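Local coordinates for protein Ara h 8 allergen isoform (Arachis hypogaea, PDB 6V8J) that belongs to the Bet v 1 family of pathogenesis-related plant allergens and may bind small ligands such as abscisic acid, at residues 82-87 with 97-102. Residues are numbered along the deposited sequence; the frame is centred on the assembly and turned at random.
Sequences DYTISG and KVSFKT. With SO4 (sulfate ion), chain H.
Tyr83 and Phe100 form a hydrogen-bonded antiparallel pair, Phe100 N giving the straighter bond to Tyr83 O (2.8 Å, 167° at the hydrogen) and Tyr83 N answering to Phe100 O. Ile85 and Val98 repeat the two-way exchange, each N 2.9 Å from the other's O. Between these pairs, Thr84 CA comes 3.3 Å from Val98 O in a CA-H...O contact.

On the concave face, Tyr83 CG sits between its backbone N and carbonyl carbon (chi1 63°), which brings the ring alongside Phe100, its face over Phe100 CB. The two planes are 10° apart but slid, with centroids 4.8 Å apart: Phe100 CB makes a CH-pi contact with the tyrosine face, while Tyr83 OH lies above the phenylalanine ring near its rim. Ile85 CG1 also touches Phe100 CE2.

On the other face, Ser99 OG donates to Thr84 OG1 (2.8 Å), which also bonds to Asp72 on the adjoining strand. Asp82 OD1 lies against Lys101 CA and takes a weak bond from Thr102 N.

Strands 80-87 and 95-107 thus make a beta hairpin of the Bet v 1 fold, whose curved antiparallel sheet wraps round helix 129-151, where Phe100 meets Val135 and Ser139.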
ATOM      1  N   ASP A  82       3.239   8.297   1.538  1.00 25.36           N
ATOM      2  CA  ASP A  82       3.215   8.199   0.060  1.00 25.03           C
ATOM      3  C   ASP A  82       4.249   7.159  -0.345  1.00 25.48           C
ATOM      4  O   ASP A  82       5.404   7.256   0.124  1.00 25.15           O
ATOM      5  CB  ASP A  82       3.534   9.529  -0.593  1.00 24.97           C
ATOM      6  CG  ASP A  82       2.592  10.664  -0.246  1.00 25.07           C
ATOM      7  OD1 ASP A  82       1.505  10.398   0.378  1.00 23.68           O
ATOM      8  OD2 ASP A  82       2.999  11.806  -0.567  1.00 24.49           O
ATOM      9  N   TYR A  83       3.880   6.218  -1.195  1.00 26.01           N
ATOM     10  CA  TYR A  83       4.804   5.145  -1.638  1.00 26.33           C
ATOM     11  C   TYR A  83       4.449   4.730  -3.060  1.00 26.46           C
ATOM     12  O   TYR A  83       3.312   5.027  -3.543  1.00 26.24           O
ATOM     13  CB  TYR A  83       4.718   3.949  -0.676  1.00 26.88           C
ATOM     14  CG  TYR A  83       3.367   3.280  -0.616  1.00 27.33           C
ATOM     15  CD1 TYR A  83       2.304   3.838   0.079  1.00 27.48           C
ATOM     16  CD2 TYR A  83       3.151   2.095  -1.285  1.00 28.56           C
ATOM     17  CE1 TYR A  83       1.071   3.210   0.147  1.00 27.84           C
ATOM     18  CE2 TYR A  83       1.935   1.438  -1.214  1.00 27.95           C
ATOM     19  CZ  TYR A  83       0.889   2.010  -0.522  1.00 27.85           C
ATOM     20  OH  TYR A  83      -0.289   1.357  -0.575  1.00 28.63           O
ATOM     21  N   THR A  84       5.429   4.115  -3.724  1.00 26.13           N
ATOM     22  CA  THR A  84       5.322   3.639  -5.115  1.00 26.75           C
ATOM     23  C   THR A  84       5.638   2.141  -5.159  1.00 27.33           C
ATOM     24  O   THR A  84       6.666   1.753  -4.588  1.00 27.90           O
ATOM     25  CB  THR A  84       6.188   4.506  -6.039  1.00 27.52           C
ATOM     26  OG1 THR A  84       5.632   5.824  -5.971  1.00 26.48           O
ATOM     27  CG2 THR A  84       6.222   3.982  -7.454  1.00 27.59           C
ATOM     28  N   ILE A  85       4.791   1.379  -5.855  1.00 27.87           N
ATOM     29  CA  ILE A  85       4.870  -0.095  -6.091  1.00 28.96           C
ATOM     30  C   ILE A  85       5.297  -0.293  -7.551  1.00 30.19           C
ATOM     31  O   ILE A  85       4.749   0.431  -8.428  1.00 31.29           O
ATOM     32  CB  ILE A  85       3.497  -0.756  -5.838  1.00 28.95           C
ATOM     33  CG1 ILE A  85       2.942  -0.501  -4.434  1.00 28.24           C
ATOM     34  CG2 ILE A  85       3.548  -2.230  -6.178  1.00 29.90           C
ATOM     35  CD1 ILE A  85       3.836  -0.992  -3.310  1.00 27.70           C
ATOM     36  N   SER A  86       6.272  -1.167  -7.750  1.00 30.34           N
ATOM     37  CA  SER A  86       6.739  -1.579  -9.092  1.00 33.05           C
ATOM     38  C   SER A  86       7.385  -2.966  -9.004  1.00 34.89           C
ATOM     39  O   SER A  86       7.542  -3.466  -7.900  1.00 34.92           O
ATOM     40  CB  SER A  86       7.707  -0.569  -9.632  1.00 32.74           C
ATOM     41  OG  SER A  86       8.728  -0.310  -8.693  1.00 32.55           O
ATOM     42  N   GLY A  87       7.760  -3.526 -10.148  1.00 37.89           N
ATOM     43  CA  GLY A  87       8.368  -4.867 -10.191  1.00 40.10           C
ATOM     44  C   GLY A  87       7.323  -5.894 -10.556  1.00 42.83           C
ATOM     45  O   GLY A  87       6.470  -5.575 -11.387  1.00 44.77           O
ATOM     46  N   LYS A  97       4.333   1.452 -12.874  1.00 31.88           N
ATOM     47  CA  LYS A  97       4.409   1.711 -11.422  1.00 30.36           C
ATOM     48  C   LYS A  97       3.070   2.267 -10.940  1.00 27.51           C
ATOM     49  O   LYS A  97       2.353   2.821 -11.738  1.00 26.16           O
ATOM     50  CB  LYS A  97       5.544   2.686 -11.090  1.00 31.07           C
ATOM     51  CG  LYS A  97       5.396   4.089 -11.659  1.00 30.63           C
ATOM     52  CD  LYS A  97       6.517   5.037 -11.298  1.00 32.36           C
ATOM     53  CE  LYS A  97       6.365   6.427 -11.865  1.00 32.34           C
ATOM     54  NZ  LYS A  97       7.468   7.347 -11.506  1.00 34.20           N
ATOM     55  N   VAL A  98       2.791   2.101  -9.657  1.00 26.52           N
ATOM     56  CA  VAL A  98       1.561   2.673  -9.031  1.00 25.18           C
ATOM     57  C   VAL A  98       1.992   3.494  -7.822  1.00 25.42           C
ATOM     58  O   VAL A  98       2.592   2.927  -6.897  1.00 27.12           O
ATOM     59  CB  VAL A  98       0.509   1.605  -8.683  1.00 24.38           C
ATOM     60  CG1 VAL A  98      -0.801   2.267  -8.257  1.00 23.34           C
ATOM     61  CG2 VAL A  98       0.260   0.661  -9.844  1.00 24.69           C
ATOM     62  N   SER A  99       1.643   4.777  -7.824  1.00 24.99           N
ATOM     63  CA  SER A  99       1.964   5.740  -6.743  1.00 25.43           C
ATOM     64  C   SER A  99       0.708   6.000  -5.905  1.00 24.59           C
ATOM     65  O   SER A  99      -0.332   6.386  -6.471  1.00 24.91           O
ATOM     66  CB  SER A  99       2.542   7.012  -7.289  1.00 26.24           C
ATOM     67  OG  SER A  99       3.793   6.739  -7.860  1.00 27.80           O
ATOM     68  N   PHE A 100       0.847   5.761  -4.601  1.00 24.59           N
ATOM     69  CA  PHE A 100      -0.153   6.002  -3.549  1.00 24.20           C
ATOM     70  C   PHE A 100       0.229   7.237  -2.744  1.00 25.12           C
ATOM     71  O   PHE A 100       1.448   7.379  -2.341  1.00 25.82           O
ATOM     72  CB  PHE A 100      -0.218   4.785  -2.631  1.00 24.35           C
ATOM     73  CG  PHE A 100      -0.748   3.528  -3.268  1.00 23.87           C
ATOM     74  CD1 PHE A 100      -2.101   3.272  -3.250  1.00 23.30           C
ATOM     75  CD2 PHE A 100       0.095   2.649  -3.944  1.00 24.53           C
ATOM     76  CE1 PHE A 100      -2.613   2.134  -3.855  1.00 23.48           C
ATOM     77  CE2 PHE A 100      -0.419   1.521  -4.554  1.00 24.74           C
ATOM     78  CZ  PHE A 100      -1.769   1.254  -4.471  1.00 24.25           C
ATOM     79  N   LYS A 101      -0.763   8.106  -2.516  1.00 25.87           N
ATOM     80  CA  LYS A 101      -0.675   9.182  -1.494  1.00 27.16           C
ATOM     81  C   LYS A 101      -1.801   8.931  -0.478  1.00 26.12           C
ATOM     82  O   LYS A 101      -2.996   8.877  -0.877  1.00 25.80           O
ATOM     83  CB  LYS A 101      -0.723  10.572  -2.130  1.00 28.31           C
ATOM     84  CG  LYS A 101       0.340  10.816  -3.190  1.00 30.31           C
ATOM     85  CD  LYS A 101       0.026  11.902  -4.204  1.00 31.57           C
ATOM     86  CE  LYS A 101       0.417  13.252  -3.677  1.00 33.33           C
ATOM     87  NZ  LYS A 101      -0.380  14.326  -4.314  1.00 34.85           N
ATOM     88  N   THR A 102      -1.394   8.749   0.777  1.00 25.97           N
ATOM     89  CA  THR A 102      -2.308   8.332   1.867  1.00 25.90           C
ATOM     90  C   THR A 102      -2.215   9.372   2.982  1.00 26.45           C
ATOM     91  O   THR A 102      -1.106   9.819   3.280  1.00 26.83           O
ATOM     92  CB  THR A 102      -2.041   6.887   2.320  1.00 25.61           C
ATOM     93  OG1 THR A 102      -0.844   6.797   3.083  1.00 25.95           O
ATOM     94  CG2 THR A 102      -2.027   5.903   1.174  1.00 25.50           C
TER
HETATM   95  S   SO4 H 204      11.262   5.744 -10.267  1.00 66.63           S
HETATM   96  O1  SO4 H 204      10.774   4.452 -10.682  1.00 62.09           O
HETATM   97  O2  SO4 H 204      12.234   5.587  -9.216  1.00 56.36           O
HETATM   98  O3  SO4 H 204      11.876   6.400 -11.391  1.00 61.82           O
HETATM   99  O4  SO4 H 204      10.157   6.536  -9.790  1.00 63.70           O
HETATM  100  O   HOH W   1      -0.223  11.955   1.412  1.00 15.42           O